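Local coordinates for R.Ecl18kI (Enterobacter cloacae, PDB 2GB7), which acts as a type II restriction endonuclease that recognises the double-stranded sequence 5'-CCNGG-3' and cleaves before the first cytosine, at residues L4-F9 / Y101-Y106; L158-M163 / L178-T183; S278-I283 / N298-L303. The protein carries 1 engineered substitution. All coordinates share one frame; numbering follows the deposited sequence.

Contact 1 of 3, residues L4-F9 / Y101-Y106; sequences LSPGEF and YPTHIY. With nucleotides of chain A.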
loop_
_atom_site.group_PDB
_atom_site.type_symbol
_atom_site.label_atom_id
_atom_site.label_comp_id
_atom_site.label_asym_id
_atom_site.label_seq_id
_atom_site.Cartn_x
_atom_site.Cartn_y
_atom_site.Cartn_z
ATOM N N LEU F 4 0.950 -5.203 -31.476
ATOM C CA LEU F 4 1.635 -5.319 -30.178
ATOM C C LEU F 4 0.967 -6.315 -29.221
ATOM O O LEU F 4 -0.230 -6.218 -28.951
ATOM C CB LEU F 4 1.967 -3.939 -29.582
ATOM C CG LEU F 4 3.053 -3.107 -30.278
ATOM C CD1 LEU F 4 2.997 -1.638 -29.835
ATOM C CD2 LEU F 4 4.449 -3.666 -30.056
ATOM N N SER F 5 1.746 -7.281 -28.740
ATOM C CA SER F 5 1.308 -8.190 -27.677
ATOM C C SER F 5 1.293 -7.410 -26.346
ATOM O O SER F 5 1.954 -6.382 -26.250
ATOM C CB SER F 5 2.280 -9.374 -27.555
ATOM O OG SER F 5 3.400 -9.051 -26.727
ATOM N N PRO F 6 0.551 -7.893 -25.328
ATOM C CA PRO F 6 0.565 -7.164 -24.045
ATOM C C PRO F 6 1.955 -6.974 -23.438
ATOM O O PRO F 6 2.238 -5.893 -22.890
ATOM C CB PRO F 6 -0.294 -8.046 -23.132
ATOM C CG PRO F 6 -1.226 -8.734 -24.097
ATOM C CD PRO F 6 -0.331 -9.073 -25.250
ATOM N N GLY F 7 2.808 -7.998 -23.518
ATOM C CA GLY F 7 4.159 -7.911 -22.938
ATOM C C GLY F 7 5.019 -6.922 -23.700
ATOM O O GLY F 7 5.814 -6.180 -23.131
ATOM N N GLU F 8 4.851 -6.905 -25.015
ATOM C CA GLU F 8 5.574 -5.955 -25.848
ATOM C C GLU F 8 5.161 -4.519 -25.556
ATOM O O GLU F 8 6.005 -3.626 -25.541
ATOM C CB GLU F 8 5.388 -6.301 -27.324
ATOM C CG GLU F 8 6.260 -7.471 -27.736
ATOM C CD GLU F 8 5.706 -8.257 -28.909
ATOM O OE1 GLU F 8 4.987 -7.677 -29.752
ATOM O OE2 GLU F 8 6.002 -9.467 -28.981
ATOM N N PHE F 9 3.862 -4.318 -25.321
ATOM C CA PHE F 9 3.298 -3.006 -25.023
ATOM C C PHE F 9 3.839 -2.520 -23.682
ATOM O O PHE F 9 4.222 -1.355 -23.548
ATOM C CB PHE F 9 1.768 -3.092 -25.000
ATOM C CG PHE F 9 1.058 -1.751 -25.033
ATOM C CD1 PHE F 9 1.483 -0.727 -25.873
ATOM C CD2 PHE F 9 -0.080 -1.543 -24.256
ATOM C CE1 PHE F 9 0.795 0.494 -25.909
ATOM C CE2 PHE F 9 -0.760 -0.333 -24.280
ATOM C CZ PHE F 9 -0.327 0.683 -25.111
ATOM N N TYR F 101 -8.313 -4.838 -27.299
ATOM C CA TYR F 101 -7.111 -4.540 -26.496
ATOM C C TYR F 101 -7.334 -4.337 -24.995
ATOM O O TYR F 101 -6.690 -3.469 -24.413
ATOM C CB TYR F 101 -6.344 -3.343 -27.100
ATOM C CG TYR F 101 -6.290 -3.385 -28.612
ATOM C CD1 TYR F 101 -7.200 -2.657 -29.370
ATOM C CD2 TYR F 101 -5.345 -4.169 -29.283
ATOM C CE1 TYR F 101 -7.179 -2.703 -30.760
ATOM C CE2 TYR F 101 -5.324 -4.231 -30.696
ATOM C CZ TYR F 101 -6.237 -3.483 -31.420
ATOM O OH TYR F 101 -6.256 -3.507 -32.812
ATOM N N PRO F 102 -8.171 -5.177 -24.341
ATOM C CA PRO F 102 -8.490 -4.829 -22.961
ATOM C C PRO F 102 -7.302 -4.986 -22.051
ATOM O O PRO F 102 -7.143 -4.182 -21.121
ATOM C CB PRO F 102 -9.567 -5.858 -22.569
ATOM C CG PRO F 102 -9.992 -6.504 -23.791
ATOM C CD PRO F 102 -8.825 -6.439 -24.717
ATOM N N THR F 103 -6.471 -6.005 -22.280
ATOM C CA THR F 103 -5.309 -6.191 -21.381
ATOM C C THR F 103 -4.305 -5.068 -21.609
ATOM O O THR F 103 -3.714 -4.556 -20.655
ATOM C CB THR F 103 -4.640 -7.558 -21.593
ATOM O OG1 THR F 103 -5.648 -8.578 -21.554
ATOM C CG2 THR F 103 -3.588 -7.846 -20.559
ATOM N N HIS F 104 -4.127 -4.687 -22.873
ATOM C CA HIS F 104 -3.247 -3.588 -23.266
ATOM C C HIS F 104 -3.617 -2.277 -22.578
ATOM O O HIS F 104 -2.770 -1.641 -21.943
ATOM C CB HIS F 104 -3.308 -3.380 -24.785
ATOM C CG HIS F 104 -2.837 -4.555 -25.577
ATOM N ND1 HIS F 104 -3.661 -5.615 -25.888
ATOM C CD2 HIS F 104 -1.640 -4.826 -26.148
ATOM C CE1 HIS F 104 -2.994 -6.486 -26.627
ATOM N NE2 HIS F 104 -1.762 -6.035 -26.792
ATOM N N ILE F 105 -4.879 -1.877 -22.726
ATOM C CA ILE F 105 -5.384 -0.612 -22.192
ATOM C C ILE F 105 -5.273 -0.642 -20.679
ATOM O O ILE F 105 -4.783 0.315 -20.051
ATOM C CB ILE F 105 -6.850 -0.377 -22.625
ATOM C CG1 ILE F 105 -6.903 -0.180 -24.136
ATOM C CG2 ILE F 105 -7.440 0.865 -21.952
ATOM C CD1 ILE F 105 -8.324 -0.064 -24.690
ATOM N N TYR F 106 -5.687 -1.756 -20.090
ATOM C CA TYR F 106 -5.567 -1.930 -18.641
ATOM C C TYR F 106 -4.105 -1.855 -18.197
ATOM O O TYR F 106 -3.806 -1.178 -17.217
ATOM C CB TYR F 106 -6.224 -3.240 -18.179
ATOM C CG TYR F 106 -5.964 -3.501 -16.703
ATOM C CD1 TYR F 106 -6.690 -2.859 -15.713
ATOM C CD2 TYR F 106 -4.973 -4.400 -16.315
ATOM C CE1 TYR F 106 -6.422 -3.089 -14.346
ATOM C CE2 TYR F 106 -4.704 -4.641 -14.965
ATOM C CZ TYR F 106 -5.436 -3.987 -13.991
ATOM O OH TYR F 106 -5.182 -4.232 -12.655
ATOM P P DG A 6 -3.002 -6.194 -10.619
ATOM O OP1 DG A 6 -4.018 -5.411 -9.868
ATOM O OP2 DG A 6 -3.110 -6.299 -12.098
ATOM O "O5'" DG A 6 -1.557 -5.620 -10.301
ATOM C "C5'" DG A 6 -1.226 -5.126 -9.010
ATOM C "C4'" DG A 6 0.193 -4.616 -9.025
ATOM O "O4'" DG A 6 0.527 -3.967 -7.776
ATOM C "C3'" DG A 6 1.249 -5.702 -9.232
ATOM O "O3'" DG A 6 2.282 -5.153 -10.048
ATOM C "C2'" DG A 6 1.780 -5.926 -7.828
ATOM C "C1'" DG A 6 1.741 -4.508 -7.302
ATOM N N9 DG A 6 1.778 -4.321 -5.858
ATOM C C8 DG A 6 1.818 -5.274 -4.867
ATOM N N7 DG A 6 1.874 -4.755 -3.669
ATOM C C5 DG A 6 1.866 -3.383 -3.890
ATOM C C6 DG A 6 1.923 -2.296 -2.975
ATOM O O6 DG A 6 2.007 -2.328 -1.745
ATOM N N1 DG A 6 1.876 -1.071 -3.634
ATOM C C2 DG A 6 1.792 -0.907 -4.992
ATOM N N2 DG A 6 1.738 0.358 -5.437
ATOM N N3 DG A 6 1.757 -1.908 -5.852
ATOM C C4 DG A 6 1.795 -3.106 -5.235
#

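Contact 2 of 3, residues L158-M163 / L178-T183; sequences LVDLVM and LISAKT. With nucleotides of chain B.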
loop_
_atom_site.group_PDB
_atom_site.type_symbol
_atom_site.label_atom_id
_atom_site.label_comp_id
_atom_site.label_asym_id
_atom_site.label_seq_id
_atom_site.Cartn_x
_atom_site.Cartn_y
_atom_site.Cartn_z
ATOM N N LEU F 158 12.153 4.172 6.083
ATOM C CA LEU F 158 11.006 5.079 5.901
ATOM C C LEU F 158 11.314 6.504 6.483
ATOM O O LEU F 158 10.524 7.433 6.307
ATOM C CB LEU F 158 9.754 4.354 6.434
ATOM C CG LEU F 158 8.868 4.955 7.521
ATOM C CD1 LEU F 158 7.773 3.973 7.912
ATOM C CD2 LEU F 158 9.673 5.378 8.728
ATOM N N VAL F 159 12.461 6.647 7.130
ATOM C CA VAL F 159 12.886 7.989 7.541
ATOM C C VAL F 159 13.451 8.640 6.307
ATOM O O VAL F 159 14.294 8.038 5.616
ATOM C CB VAL F 159 13.998 7.928 8.557
ATOM C CG1 VAL F 159 14.530 9.376 8.825
ATOM C CG2 VAL F 159 13.514 7.235 9.815
ATOM N N ASP F 160 12.952 9.829 5.991
ATOM C CA ASP F 160 13.384 10.567 4.805
ATOM C C ASP F 160 14.483 11.575 5.091
ATOM O O ASP F 160 15.404 11.721 4.289
ATOM C CB ASP F 160 12.200 11.289 4.217
ATOM C CG ASP F 160 11.196 10.318 3.648
ATOM O OD1 ASP F 160 11.609 9.335 2.951
ATOM O OD2 ASP F 160 10.000 10.475 3.942
ATOM N N LEU F 161 14.349 12.285 6.212
ATOM C CA LEU F 161 15.300 13.343 6.575
ATOM C C LEU F 161 15.782 13.175 7.992
ATOM O O LEU F 161 15.003 12.851 8.877
ATOM C CB LEU F 161 14.628 14.698 6.477
ATOM C CG LEU F 161 14.055 15.026 5.101
ATOM C CD1 LEU F 161 13.127 16.201 5.141
ATOM C CD2 LEU F 161 15.167 15.199 4.056
ATOM N N VAL F 162 17.077 13.396 8.180
ATOM C CA VAL F 162 17.709 13.265 9.477
ATOM C C VAL F 162 18.446 14.574 9.780
ATOM O O VAL F 162 19.371 14.946 9.060
ATOM C CB VAL F 162 18.750 12.149 9.463
ATOM C CG1 VAL F 162 19.415 12.011 10.841
ATOM C CG2 VAL F 162 18.139 10.788 8.989
ATOM N N MET F 163 18.035 15.256 10.834
ATOM C CA MET F 163 18.631 16.541 11.222
ATOM C C MET F 163 19.460 16.264 12.476
ATOM O O MET F 163 18.912 15.805 13.483
ATOM C CB MET F 163 17.493 17.519 11.546
ATOM C CG MET F 163 17.828 18.995 11.640
ATOM S SD MET F 163 19.006 19.395 12.964
ATOM C CE MET F 163 18.055 18.977 14.411
ATOM N N LEU F 178 13.898 13.424 13.220
ATOM C CA LEU F 178 13.669 12.526 12.105
ATOM C C LEU F 178 12.306 12.785 11.537
ATOM O O LEU F 178 11.342 12.935 12.282
ATOM C CB LEU F 178 13.693 11.056 12.560
ATOM C CG LEU F 178 14.988 10.591 13.236
ATOM C CD1 LEU F 178 14.835 9.145 13.632
ATOM C CD2 LEU F 178 16.181 10.786 12.330
ATOM N N ILE F 179 12.251 12.815 10.218
ATOM C CA ILE F 179 11.005 13.067 9.494
ATOM C C ILE F 179 10.720 11.975 8.477
ATOM O O ILE F 179 11.586 11.659 7.647
ATOM C CB ILE F 179 11.048 14.428 8.768
ATOM C CG1 ILE F 179 11.381 15.554 9.758
ATOM C CG2 ILE F 179 9.718 14.683 8.017
ATOM C CD1 ILE F 179 11.817 16.870 9.075
ATOM N N SER F 180 9.516 11.418 8.565
ATOM C CA SER F 180 8.960 10.479 7.551
ATOM C C SER F 180 7.799 11.180 6.845
ATOM O O SER F 180 7.282 12.190 7.357
ATOM C CB SER F 180 8.420 9.213 8.237
ATOM O OG SER F 180 7.867 8.316 7.255
ATOM N N ALA F 181 7.446 10.704 5.650
ATOM C CA ALA F 181 6.367 11.370 4.929
ATOM C C ALA F 181 5.526 10.310 4.213
ATOM O O ALA F 181 6.084 9.380 3.671
ATOM C CB ALA F 181 6.953 12.295 3.932
ATOM N N LYS F 182 4.205 10.480 4.257
ATOM C CA LYS F 182 3.251 9.645 3.555
ATOM C C LYS F 182 2.170 10.579 3.075
ATOM O O LYS F 182 1.557 11.241 3.894
ATOM C CB LYS F 182 2.642 8.604 4.516
ATOM C CG LYS F 182 3.651 7.528 4.909
ATOM C CD LYS F 182 2.989 6.449 5.749
ATOM C CE LYS F 182 4.042 5.400 6.183
ATOM N NZ LYS F 182 4.789 4.807 5.024
ATOM N N THR F 183 1.928 10.639 1.766
ATOM C CA THR F 183 0.944 11.582 1.248
ATOM C C THR F 183 -0.440 11.301 1.825
ATOM O O THR F 183 -1.155 12.232 2.207
ATOM C CB THR F 183 0.901 11.544 -0.289
ATOM O OG1 THR F 183 0.700 10.193 -0.724
ATOM C CG2 THR F 183 2.193 12.115 -0.866
ATOM P P DC B 4 3.792 7.638 0.133
ATOM O OP1 DC B 4 3.701 9.109 0.298
ATOM O OP2 DC B 4 3.825 6.757 1.333
ATOM O "O5'" DC B 4 2.594 7.145 -0.793
ATOM C "C5'" DC B 4 2.400 7.702 -2.084
ATOM C "C4'" DC B 4 1.246 7.013 -2.774
ATOM O "O4'" DC B 4 1.602 5.630 -3.017
ATOM C "C3'" DC B 4 -0.058 6.990 -1.974
ATOM O "O3'" DC B 4 -1.174 7.172 -2.851
ATOM C "C2'" DC B 4 -0.088 5.588 -1.392
ATOM C "C1'" DC B 4 0.618 4.771 -2.464
ATOM N N1 DC B 4 1.299 3.578 -1.942
ATOM C C2 DC B 4 1.128 2.346 -2.599
ATOM O O2 DC B 4 0.481 2.305 -3.655
ATOM N N3 DC B 4 1.679 1.234 -2.063
ATOM C C4 DC B 4 2.385 1.316 -0.928
ATOM N N4 DC B 4 2.859 0.178 -0.405
ATOM C C5 DC B 4 2.621 2.560 -0.274
ATOM C C6 DC B 4 2.064 3.656 -0.811
ATOM P P DT B 5 -1.821 8.628 -3.016
ATOM O OP1 DT B 5 -1.724 9.322 -1.709
ATOM O OP2 DT B 5 -3.149 8.452 -3.655
ATOM O "O5'" DT B 5 -0.853 9.373 -4.040
ATOM C "C5'" DT B 5 -0.793 8.997 -5.420
ATOM C "C4'" DT B 5 -1.949 9.614 -6.173
ATOM O "O4'" DT B 5 -1.996 11.046 -5.956
ATOM C "C3'" DT B 5 -1.956 9.410 -7.692
ATOM O "O3'" DT B 5 -3.283 9.060 -8.098
ATOM C "C2'" DT B 5 -1.626 10.797 -8.229
ATOM C "C1'" DT B 5 -2.303 11.668 -7.189
ATOM N N1 DT B 5 -1.893 13.084 -7.108
ATOM C C2 DT B 5 -2.897 14.022 -6.993
ATOM O O2 DT B 5 -4.082 13.729 -6.989
ATOM N N3 DT B 5 -2.461 15.316 -6.889
ATOM C C4 DT B 5 -1.152 15.758 -6.899
ATOM O O4 DT B 5 -0.911 16.957 -6.784
ATOM C C5 DT B 5 -0.151 14.722 -7.044
ATOM C C7 DT B 5 1.293 15.106 -7.085
ATOM C C6 DT B 5 -0.569 13.453 -7.139
ATOM P P DC B 3 8.144 4.496 2.450
ATOM O OP1 DC B 3 8.563 5.792 3.043
ATOM O OP2 DC B 3 7.332 3.537 3.253
ATOM O "O5'" DC B 3 7.398 4.831 1.088
ATOM C "C5'" DC B 3 8.056 5.648 0.128
ATOM C "C4'" DC B 3 7.135 5.926 -1.032
ATOM O "O4'" DC B 3 7.203 4.814 -1.958
ATOM C "C3'" DC B 3 5.687 6.018 -0.568
ATOM O "O3'" DC B 3 5.089 7.288 -0.738
ATOM C "C2'" DC B 3 4.937 4.961 -1.353
ATOM C "C1'" DC B 3 5.901 4.472 -2.419
ATOM N N1 DC B 3 5.812 3.006 -2.487
ATOM C C2 DC B 3 5.372 2.401 -3.666
ATOM O O2 DC B 3 5.103 3.113 -4.642
ATOM N N3 DC B 3 5.244 1.053 -3.709
ATOM C C4 DC B 3 5.532 0.321 -2.631
ATOM N N4 DC B 3 5.387 -1.007 -2.711
ATOM C C5 DC B 3 5.987 0.914 -1.420
ATOM C C6 DC B 3 6.122 2.245 -1.395
#

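Contact 3 of 3, residues S278-I283 / N298-L303; sequences SILKQI and NRLSAL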
loop_
_atom_site.group_PDB
_atom_site.type_symbol
_atom_site.label_atom_id
_atom_site.label_comp_id
_atom_site.label_asym_id
_atom_site.label_seq_id
_atom_site.Cartn_x
_atom_site.Cartn_y
_atom_site.Cartn_z
ATOM N N SER F 278 29.781 12.135 4.167
ATOM C CA SER F 278 28.334 12.078 4.002
ATOM C C SER F 278 27.806 13.205 3.105
ATOM O O SER F 278 26.992 12.973 2.227
ATOM C CB SER F 278 27.651 12.135 5.368
ATOM O OG SER F 278 26.255 11.938 5.212
ATOM N N ILE F 279 28.286 14.419 3.340
ATOM C CA ILE F 279 27.907 15.584 2.542
ATOM C C ILE F 279 28.390 15.423 1.097
ATOM O O ILE F 279 27.600 15.589 0.158
ATOM C CB ILE F 279 28.496 16.883 3.131
ATOM C CG1 ILE F 279 27.843 17.200 4.489
ATOM C CG2 ILE F 279 28.289 18.057 2.159
ATOM C CD1 ILE F 279 28.576 18.289 5.330
ATOM N N LEU F 280 29.676 15.078 0.934
ATOM C CA LEU F 280 30.281 14.917 -0.400
ATOM C C LEU F 280 29.528 13.870 -1.208
ATOM O O LEU F 280 29.327 14.034 -2.405
ATOM C CB LEU F 280 31.783 14.595 -0.313
ATOM C CG LEU F 280 32.701 15.743 0.143
ATOM C CD1 LEU F 280 34.091 15.245 0.492
ATOM C CD2 LEU F 280 32.780 16.865 -0.899
ATOM N N LYS F 281 29.102 12.805 -0.539
ATOM C CA LYS F 281 28.249 11.771 -1.119
ATOM C C LYS F 281 26.921 12.333 -1.627
ATOM O O LYS F 281 26.450 12.010 -2.720
ATOM C CB LYS F 281 27.966 10.741 -0.031
ATOM C CG LYS F 281 27.434 9.419 -0.490
ATOM C CD LYS F 281 28.493 8.333 -0.375
ATOM C CE LYS F 281 28.897 8.096 1.084
ATOM N NZ LYS F 281 29.825 6.930 1.211
ATOM N N GLN F 282 26.308 13.189 -0.826
ATOM C CA GLN F 282 25.032 13.774 -1.215
ATOM C C GLN F 282 25.177 14.791 -2.343
ATOM O O GLN F 282 24.325 14.847 -3.221
ATOM C CB GLN F 282 24.343 14.389 -0.003
ATOM C CG GLN F 282 23.897 13.328 0.997
ATOM C CD GLN F 282 23.451 13.943 2.293
ATOM O OE1 GLN F 282 22.280 14.324 2.450
ATOM N NE2 GLN F 282 24.369 14.044 3.238
ATOM N N ILE F 283 26.271 15.552 -2.351
ATOM C CA ILE F 283 26.540 16.475 -3.462
ATOM C C ILE F 283 26.627 15.702 -4.788
ATOM O O ILE F 283 26.175 16.198 -5.831
ATOM C CB ILE F 283 27.812 17.319 -3.253
ATOM C CG1 ILE F 283 27.626 18.317 -2.112
ATOM C CG2 ILE F 283 28.170 18.086 -4.536
ATOM C CD1 ILE F 283 28.943 18.910 -1.602
ATOM N N ASN F 298 27.733 24.843 1.644
ATOM C CA ASN F 298 27.697 25.683 2.857
ATOM C C ASN F 298 27.947 24.844 4.104
ATOM O O ASN F 298 28.660 25.261 5.020
ATOM C CB ASN F 298 26.366 26.408 3.019
ATOM C CG ASN F 298 26.129 27.447 1.951
ATOM O OD1 ASN F 298 27.077 28.040 1.411
ATOM N ND2 ASN F 298 24.853 27.698 1.650
ATOM N N ARG F 299 27.360 23.653 4.135
ATOM C CA ARG F 299 27.579 22.776 5.285
ATOM C C ARG F 299 29.009 22.272 5.357
ATOM O O ARG F 299 29.566 22.177 6.436
ATOM C CB ARG F 299 26.582 21.619 5.268
ATOM C CG ARG F 299 25.190 22.121 5.614
ATOM C CD ARG F 299 24.147 21.105 5.371
ATOM N NE ARG F 299 24.363 19.869 6.127
ATOM C CZ ARG F 299 23.748 18.734 5.820
ATOM N NH1 ARG F 299 22.908 18.716 4.802
ATOM N NH2 ARG F 299 23.961 17.632 6.524
ATOM N N LEU F 300 29.581 21.931 4.207
ATOM C CA LEU F 300 30.977 21.472 4.098
ATOM C C LEU F 300 31.896 22.592 4.589
ATOM O O LEU F 300 32.804 22.376 5.384
ATOM C CB LEU F 300 31.280 21.157 2.633
ATOM C CG LEU F 300 32.124 19.961 2.211
ATOM C CD1 LEU F 300 31.764 18.699 2.997
ATOM C CD2 LEU F 300 31.927 19.725 0.723
ATOM N N SER F 301 31.629 23.801 4.105
ATOM C CA SER F 301 32.351 24.999 4.510
ATOM C C SER F 301 32.294 25.228 6.031
ATOM O O SER F 301 33.306 25.580 6.645
ATOM C CB SER F 301 31.788 26.196 3.740
ATOM O OG SER F 301 32.488 27.367 4.052
ATOM N N ALA F 302 31.127 25.002 6.630
ATOM C CA ALA F 302 30.947 25.116 8.085
ATOM C C ALA F 302 31.846 24.189 8.918
ATOM O O ALA F 302 32.121 24.485 10.084
ATOM C CB ALA F 302 29.483 24.936 8.466
ATOM N N LEU F 303 32.314 23.083 8.336
ATOM C CA LEU F 303 33.265 22.193 9.034
ATOM C C LEU F 303 34.684 22.764 9.113
ATOM O O LEU F 303 35.538 22.243 9.845
ATOM C CB LEU F 303 33.327 20.819 8.365
ATOM C CG LEU F 303 32.079 19.948 8.450
ATOM C CD1 LEU F 303 32.273 18.720 7.589
ATOM C CD2 LEU F 303 31.766 19.574 9.909
#

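Contact 1 of 3, residues L4-F9 / Y101-Y106
His-104 reaches from the first turn of helix 102-134 to the start of helix 6-20, where Ser-5 and Glu-8 form a capping box. The polar link is a single bond: His-104 NE2 donates to Leu-4 O at 2.7 Å. It is bent, with 134° at the hydrogen, and the donor lies 33° out of the carbonyl plane. With CG beside the backbone N (chi1 -62°), the imidazole extends over the neighbouring helix end. Within 4-9, the box is closed by Glu-8 N donating to Ser-5 OG at 3.1 Å and by a weak return bond from Ser-5 N to Glu-8 OE1.

Carbon atoms flank the imidazole on both faces. Pro-6 CG makes a CH-pi contact 4.1 Å from the ring centroid, while Tyr-101 CD2, of the histidine's segment, lies over the rim of the opposite face. Phe-9 packs obliquely to the imidazole, its CD2 3.8 Å from His-104 CB, and Leu-79 touches both side chains.

The same turn of helix 102-134 serves the assembly, since Ile-105 packs on Ile-105 of the second subunit. Tyr-106 turns to the DNA, its OH donating to OP2 of DG6 of chain A at 3.0 Å, with the acceptor in the plane of the phenol ring.

Contact 2 of 3, residues L158-M163 / L178-T183
Leu-161 and Ile-179 form the hydrogen-bonded pair of an antiparallel ladder, with Ile-179 N donating to Leu-161 O at 3.1 Å. Ile-179 O is gripped twice, by Asp-160 N at 2.8 Å and Leu-161 N at 3.2 Å, both in its carbonyl plane. Two residues facing one define a classic beta bulge. Beyond it, a chi1 of 179° swings Ser-180 OG away from its own N, across to Leu-158 O, to which it donates at 3.0 Å from above the carbonyl plane. Backbone hydrogen bonds continue outward: Asp-160 with Gln-142 and Val-162 with Asp-140 on one flank, Leu-178 and Ser-180 both with Tyr-205 on the other. At the next pair, Val-162 CG1 lies 3.8 Å from Leu-178 CD2.

Past the ladder, the chain meets DNA chain B. Thr-183 N donates to OP1 of DC4 at 2.8 Å, nearly straight at 164°, and Thr-183 OG1 donates to OP1 of DT5 at 2.8 Å. Lys-182 NZ forms a salt bridge with Glu-191 and stands 3.3 Å from OP2 of DC3. Asp-160 at the bulge and Lys-182, with Ser-180 in place of the usual second acid, are consistent with a variant active-site motif of the PDDEXK nuclease fold.

Contact 3 of 3, residues S278-I283 / N298-L303
Ile-279 and Leu-300 meet at the middle of this interface, their side chains overlapping head to tail. Ile-279 CG2 lies 3.6 Å from Leu-300 CD1, while the other branch, Ile-279 CD1, crosses to Arg-299 CB at 3.9 Å. Leu-300 divides its methyls: CD1 serves Ile-279, and CD2 touches Ile-283 CD1 at 3.9 Å. The nearly perpendicular Leu-280 brings its CD2 to 3.4 Å from Leu-300 CD2, closer than two methyls normally come, and as Leu-300 has an unusual chi1 (-141°) the exact placement is doubtful. No hydrogen bond joins the segments.

The backbones behind these side chains form an antiparallel helical hairpin of helices 269-285 and 290-302, whose local axes run 161° apart in direction and approach to 10.2 Å. Earlier in helix 290-302, Tyr-296 and Val-293 touch Ile-283, and Tyr-296 also touches Ile-279.

Further out, the polar ends turn to strand 140-141 and the residues before it. Asp-140 receives Ser-278 OG, Gln-282 NE2 and a salt bridge from Arg-299 NH2, and Arg-299 NH1 donates to Val-139 O. Gln-282 NE2 also bonds Ser-278 O at 3.0 Å, on the carbonyl face opposite that used by Gln-282 N.

How the contacts relate
The three contacts follow one another along the chain without overlap. Contact 1 lies far out, its centre about 37 Å from that of contact 2 and about 47 Å from that of contact 3, on the opposite side of the chain's centre from the latter. Helix 102-134 bridges the first gap: it begins in contact 1, beside the second subunit, and farther along its Glu-125, Leu-128 and Met-132 pack on the two segments of contact 2. Contacts 2 and 3 are neighbours, nearest atoms about 6 Å apart, connected through Asp-140 of edge strand 140-141. The C-terminal hairpin is thus tied by polar bonds to the edge strand of the nuclease sheet, while contacts 1 and 2 both reach DNA.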